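PDB 2WKD: ORF34P2 from Lactococcus phage p2, which binds single-stranded DNA, probably with nanomolar affinity and without sequence specificity. Local coordinates for residues 46-51 and 80-85; 6-11 and 28-33. The protein carries 2 engineered substitutions. One frame throughout, in Å; residues are numbered along the deposited sequence.

Interaction 1: 46-51 and 80-85; sequences GSAFMP and VFPTVE. Engineered in segment 46-51: Met-50 (natural residue Leu).
The carbonyl oxygen of Phe-49 faces methyl CG2 of Val-84 at 3.9 Å, the one place where a polar atom takes part in an otherwise wholly apolar contact. The example comes from the small barrel-like sheet of an OB-clan protein and illustrates how two parallel neighbours part company at a corner. Strand 45-49 is tied to strand 77-87 by backbone hydrogen bonds from Ser-47 to Tyr-77 and Phe-79. At residues 80 and 81 strand 77-87 turns a corner, and beyond the turn side chains replace the backbone ladder as the link.

Val-84 is the centre of this packing. Its CG1 stands opposite the backbone N (chi1 -177°), and this places the two methyls at different neighbours: CG2 goes to the Phe-49 carbonyl, while CG1 meets selenium atom SE of Met-50 at 4.0 Å. The two side chains cross at about a right angle. Met-50, an engineered methionine where the natural sequence has leucine, is present as selenomethionine. Although its CB leaves away from the partner segment, the chain bends at chi2 (-77°), and SE returns toward the valine; the same side chain packs on Val-60 and on strand 25-31.

Nearer the corner the packing thins. The CB of Ala-48 and CG of Pro-82 are 4.3 Å apart, and both side chains also rest on Val-62 of strand 59-68. At the other end, Pro-51 meets the valine with the CD-CG edge of its ring, CD lying 3.6 Å from Val-84 CB and 3.7 Å from Val-84 CG1.

Interaction 2: 6-11 and 28-33; sequences VTAQAN and ISVPLF
The flat peptide group that follows Pro-31 meets Val-6 at its oxygen end: methyl CG2 of Val-6 lies 3.8 Å from Pro-31 O, displaced to one side of the peptide plane, and CG1 lies on that same side. This oxygen has a polar partner as well, the hydroxyl OG1 of Thr-2 in the second subunit. The proline ring itself is turned to other neighbours, packing on Val-43 and Tyr-45.

Strands 2-9 and 25-31 are not neighbours in the sheet. As expected for a closed OB-type barrel, they face one another across its interior, the axes of strands 6-9 and 28-31 passing 8.0 Å apart with their directions 124° apart. Val-6 and Val-30 bridge that gap tip to tip, CG2 of Val-6 standing 3.8 Å from CG2 of Val-30. Val-30 spends its other methyl further along, where CG1 touches CB of Ala-8 at 4.1 Å. The small alanine thus meets one branch of a residue whose second branch is already engaged with Val-6.

At the far end Ile-28 takes over. Its side chain is fully extended (chi1 -160°, chi2 173°), which carries CD1 across to the backbone of Ala-10, 4.1 Å from that residue's CA. Val-6 also belongs to an antiparallel ladder with a strand of the second subunit, so the sheet continues through the interface. The chemistry implies a division of labour: methyl packing joins the facing strands through the interior, while backbone bonds such as those of Val-6 with Val-62 and Ala-8 with Val-60 bind strand 2-9 to its sheet neighbour 59-68.

Interactions 1 and 2, with centres about 10 Å apart, are two sections of one barrel interior, joined through the antiparallel neighbours 25-31 and 45-49. Two probable backbone hydrogen bonds stitch these strands together: Gly-46 N to Val-30 O at 2.7 Å and Ala-48 O to Ile-28 N at 3.0 Å. The side chain of the engineered Met-50 belongs to both contacts, its terminal methyl reaching interaction 2, where CE comes unusually close, 3.4 Å, to both Ala-10 CB and Ile-28 CD1. Both contacts are structural packing of the fold that binds single-stranded DNA, and interaction 2 additionally borders the second subunit.

Interaction 1: 46-51 and 80-85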
loop_
_atom_site.group_PDB
_atom_site.type_symbol
_atom_site.label_atom_id
_atom_site.label_comp_id
_atom_site.label_asym_id
_atom_site.label_seq_id
_atom_site.Cartn_x
_atom_site.Cartn_y
_atom_site.Cartn_z
ATOM N N GLY A 46 -4.502 -7.716 -4.366
ATOM C CA GLY A 46 -5.352 -6.728 -5.009
ATOM C C GLY A 46 -5.348 -6.902 -6.516
ATOM O O GLY A 46 -4.343 -7.311 -7.105
ATOM N N SER A 47 -6.475 -6.577 -7.137
ATOM C CA SER A 47 -6.613 -6.675 -8.588
ATOM C C SER A 47 -6.736 -5.308 -9.243
ATOM O O SER A 47 -7.311 -4.382 -8.668
ATOM C CB SER A 47 -7.830 -7.527 -8.939
ATOM O OG SER A 47 -7.794 -8.732 -8.199
ATOM N N ALA A 48 -6.196 -5.195 -10.453
ATOM C CA ALA A 48 -6.280 -3.962 -11.243
ATOM C C ALA A 48 -6.377 -4.273 -12.740
ATOM O O ALA A 48 -5.736 -5.210 -13.227
ATOM C CB ALA A 48 -5.070 -3.083 -10.977
ATOM N N PHE A 49 -7.164 -3.472 -13.456
ATOM C CA PHE A 49 -7.243 -3.563 -14.908
ATOM C C PHE A 49 -6.018 -2.915 -15.534
ATOM O O PHE A 49 -5.573 -1.855 -15.082
ATOM C CB PHE A 49 -8.522 -2.894 -15.424
ATOM C CG PHE A 49 -9.784 -3.677 -15.133
ATOM C CD1 PHE A 49 -10.228 -4.663 -16.015
ATOM C CD2 PHE A 49 -10.531 -3.425 -13.990
ATOM C CE1 PHE A 49 -11.400 -5.381 -15.757
ATOM C CE2 PHE A 49 -11.708 -4.148 -13.725
ATOM C CZ PHE A 49 -12.137 -5.124 -14.611
HETATM N N MSE A 50 -5.466 -3.560 -16.555
HETATM C CA MSE A 50 -4.291 -3.070 -17.271
HETATM C C MSE A 50 -4.748 -2.267 -18.481
HETATM O O MSE A 50 -5.749 -2.621 -19.113
HETATM C CB MSE A 50 -3.428 -4.237 -17.784
HETATM C CG MSE A 50 -2.956 -5.206 -16.730
HETATM SE SE MSE A 50 -1.448 -4.483 -15.696
HETATM C CE MSE A 50 -0.396 -6.077 -15.677
ATOM N N PRO A 51 -4.006 -1.192 -18.823
ATOM C CA PRO A 51 -4.229 -0.482 -20.089
ATOM C C PRO A 51 -3.985 -1.412 -21.287
ATOM O O PRO A 51 -3.248 -2.395 -21.165
ATOM C CB PRO A 51 -3.188 0.651 -20.081
ATOM C CG PRO A 51 -2.344 0.473 -18.864
ATOM C CD PRO A 51 -3.004 -0.539 -17.957
ATOM N N VAL A 80 -8.513 1.377 -7.004
ATOM C CA VAL A 80 -9.485 2.391 -7.430
ATOM C C VAL A 80 -8.755 3.489 -8.196
ATOM O O VAL A 80 -7.791 4.058 -7.675
ATOM C CB VAL A 80 -10.235 3.024 -6.212
ATOM C CG1 VAL A 80 -11.276 4.045 -6.676
ATOM C CG2 VAL A 80 -10.876 1.948 -5.340
ATOM N N PHE A 81 -9.222 3.791 -9.411
ATOM C CA PHE A 81 -8.528 4.696 -10.348
ATOM C C PHE A 81 -6.992 4.476 -10.388
ATOM O O PHE A 81 -6.241 5.449 -10.261
ATOM C CB PHE A 81 -8.789 6.182 -10.006
ATOM C CG PHE A 81 -10.230 6.631 -10.132
ATOM C CD1 PHE A 81 -10.944 7.038 -8.995
ATOM C CD2 PHE A 81 -10.857 6.706 -11.378
ATOM C CE1 PHE A 81 -12.269 7.483 -9.090
ATOM C CE2 PHE A 81 -12.187 7.146 -11.487
ATOM C CZ PHE A 81 -12.891 7.536 -10.340
ATOM N N PRO A 82 -6.515 3.220 -10.555
ATOM C CA PRO A 82 -5.054 3.046 -10.506
ATOM C C PRO A 82 -4.316 3.736 -11.650
ATOM O O PRO A 82 -4.878 3.914 -12.732
ATOM C CB PRO A 82 -4.872 1.529 -10.627
ATOM C CG PRO A 82 -6.092 1.063 -11.352
ATOM C CD PRO A 82 -7.202 1.944 -10.836
ATOM N N THR A 83 -3.084 4.159 -11.384
ATOM C CA THR A 83 -2.139 4.504 -12.433
ATOM C C THR A 83 -1.367 3.226 -12.708
ATOM O O THR A 83 -0.933 2.533 -11.783
ATOM C CB THR A 83 -1.177 5.653 -12.015
ATOM O OG1 THR A 83 -1.923 6.857 -11.816
ATOM C CG2 THR A 83 -0.166 5.935 -13.106
ATOM N N VAL A 84 -1.245 2.876 -13.979
ATOM C CA VAL A 84 -0.429 1.733 -14.380
ATOM C C VAL A 84 0.635 2.236 -15.351
ATOM O O VAL A 84 0.316 2.865 -16.360
ATOM C CB VAL A 84 -1.268 0.552 -14.993
ATOM C CG1 VAL A 84 -0.368 -0.653 -15.329
ATOM C CG2 VAL A 84 -2.387 0.106 -14.037
ATOM N N GLU A 85 1.897 1.968 -15.026
ATOM C CA GLU A 85 3.028 2.387 -15.851
ATOM C C GLU A 85 3.832 1.171 -16.246
ATOM O O GLU A 85 4.080 0.289 -15.422
ATOM C CB GLU A 85 3.932 3.375 -15.098
ATOM C CG GLU A 85 3.313 4.759 -14.904
ATOM C CD GLU A 85 4.140 5.675 -14.009
ATOM O OE1 GLU A 85 4.288 5.364 -12.808
ATOM O OE2 GLU A 85 4.624 6.718 -14.503
#

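Interaction 2: 6-11 and 28-33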
loop_
_atom_site.group_PDB
_atom_site.type_symbol
_atom_site.label_atom_id
_atom_site.label_comp_id
_atom_site.label_asym_id
_atom_site.label_seq_id
_atom_site.Cartn_x
_atom_site.Cartn_y
_atom_site.Cartn_z
ATOM N N VAL A 6 2.611 -1.263 -6.367
ATOM C CA VAL A 6 3.261 -2.560 -6.583
ATOM C C VAL A 6 3.948 -2.615 -7.942
ATOM O O VAL A 6 3.401 -2.158 -8.940
ATOM C CB VAL A 6 2.270 -3.762 -6.440
ATOM C CG1 VAL A 6 3.049 -5.105 -6.322
ATOM C CG2 VAL A 6 1.383 -3.597 -5.227
ATOM N N THR A 7 5.163 -3.149 -7.958
ATOM C CA THR A 7 5.896 -3.402 -9.189
ATOM C C THR A 7 5.979 -4.912 -9.350
ATOM O O THR A 7 6.390 -5.626 -8.435
ATOM C CB THR A 7 7.305 -2.753 -9.143
ATOM O OG1 THR A 7 7.152 -1.355 -8.889
ATOM C CG2 THR A 7 8.066 -2.944 -10.467
ATOM N N ALA A 8 5.558 -5.398 -10.511
ATOM C CA ALA A 8 5.466 -6.835 -10.737
ATOM C C ALA A 8 5.481 -7.134 -12.238
ATOM O O ALA A 8 5.146 -6.263 -13.051
ATOM C CB ALA A 8 4.186 -7.376 -10.103
ATOM N N GLN A 9 5.865 -8.358 -12.597
ATOM C CA GLN A 9 5.781 -8.799 -13.981
ATOM C C GLN A 9 4.392 -9.365 -14.243
ATOM O O GLN A 9 3.886 -10.164 -13.460
ATOM C CB GLN A 9 6.852 -9.842 -14.309
ATOM C CG GLN A 9 6.862 -10.228 -15.805
ATOM C CD GLN A 9 7.966 -11.197 -16.178
ATOM O OE1 GLN A 9 8.426 -11.985 -15.362
ATOM N NE2 GLN A 9 8.394 -11.139 -17.427
ATOM N N ALA A 10 3.770 -8.928 -15.329
ATOM C CA ALA A 10 2.476 -9.478 -15.736
ATOM C C ALA A 10 2.704 -10.799 -16.461
ATOM O O ALA A 10 3.259 -10.835 -17.563
ATOM C CB ALA A 10 1.729 -8.493 -16.620
ATOM N N ASN A 11 2.319 -11.896 -15.829
ATOM C CA ASN A 11 2.574 -13.203 -16.417
ATOM C C ASN A 11 1.427 -14.174 -16.190
ATOM O O ASN A 11 0.376 -13.812 -15.656
ATOM C CB ASN A 11 3.929 -13.784 -15.961
ATOM C CG ASN A 11 4.016 -13.974 -14.450
ATOM O OD1 ASN A 11 3.095 -14.483 -13.811
ATOM N ND2 ASN A 11 5.138 -13.568 -13.877
ATOM N N ILE A 28 -4.615 -7.956 -13.443
ATOM C CA ILE A 28 -3.489 -8.463 -12.663
ATOM C C ILE A 28 -3.880 -8.570 -11.188
ATOM O O ILE A 28 -4.687 -7.778 -10.691
ATOM C CB ILE A 28 -2.211 -7.582 -12.850
ATOM C CG1 ILE A 28 -0.950 -8.368 -12.458
ATOM C CG2 ILE A 28 -2.338 -6.247 -12.087
ATOM C CD1 ILE A 28 0.366 -7.658 -12.751
ATOM N N SER A 29 -3.318 -9.563 -10.508
ATOM C CA SER A 29 -3.547 -9.775 -9.082
ATOM C C SER A 29 -2.191 -9.719 -8.392
ATOM O O SER A 29 -1.305 -10.519 -8.689
ATOM C CB SER A 29 -4.242 -11.127 -8.847
ATOM O OG SER A 29 -4.469 -11.360 -7.456
ATOM N N VAL A 30 -2.021 -8.737 -7.509
ATOM C CA VAL A 30 -0.722 -8.480 -6.848
ATOM C C VAL A 30 -0.822 -8.479 -5.311
ATOM O O VAL A 30 -1.859 -8.085 -4.762
ATOM C CB VAL A 30 -0.073 -7.145 -7.341
ATOM C CG1 VAL A 30 0.283 -7.235 -8.842
ATOM C CG2 VAL A 30 -0.982 -5.931 -7.066
ATOM N N PRO A 31 0.252 -8.916 -4.612
ATOM C CA PRO A 31 0.237 -8.960 -3.131
ATOM C C PRO A 31 0.304 -7.543 -2.548
ATOM O O PRO A 31 1.102 -6.720 -3.008
ATOM C CB PRO A 31 1.512 -9.742 -2.784
ATOM C CG PRO A 31 2.449 -9.471 -3.910
ATOM C CD PRO A 31 1.562 -9.339 -5.159
ATOM N N LEU A 32 -0.552 -7.273 -1.572
ATOM C CA LEU A 32 -0.616 -5.975 -0.909
ATOM C C LEU A 32 0.379 -5.792 0.234
ATOM O O LEU A 32 0.536 -4.683 0.742
ATOM C CB LEU A 32 -2.030 -5.705 -0.405
ATOM C CG LEU A 32 -3.080 -5.809 -1.504
ATOM C CD1 LEU A 32 -4.439 -5.562 -0.884
ATOM C CD2 LEU A 32 -2.810 -4.833 -2.678
ATOM N N PHE A 33 1.034 -6.876 0.641
ATOM C CA PHE A 33 2.076 -6.838 1.683
ATOM C C PHE A 33 2.887 -8.131 1.711
ATOM O O PHE A 33 2.573 -9.067 0.980
ATOM C CB PHE A 33 1.490 -6.525 3.073
ATOM C CG PHE A 33 0.249 -7.302 3.414
ATOM C CD1 PHE A 33 0.343 -8.583 3.955
ATOM C CD2 PHE A 33 -1.008 -6.734 3.233
ATOM C CE1 PHE A 33 -0.803 -9.309 4.286
ATOM C CE2 PHE A 33 -2.164 -7.439 3.554
ATOM C CZ PHE A 33 -2.061 -8.737 4.088
#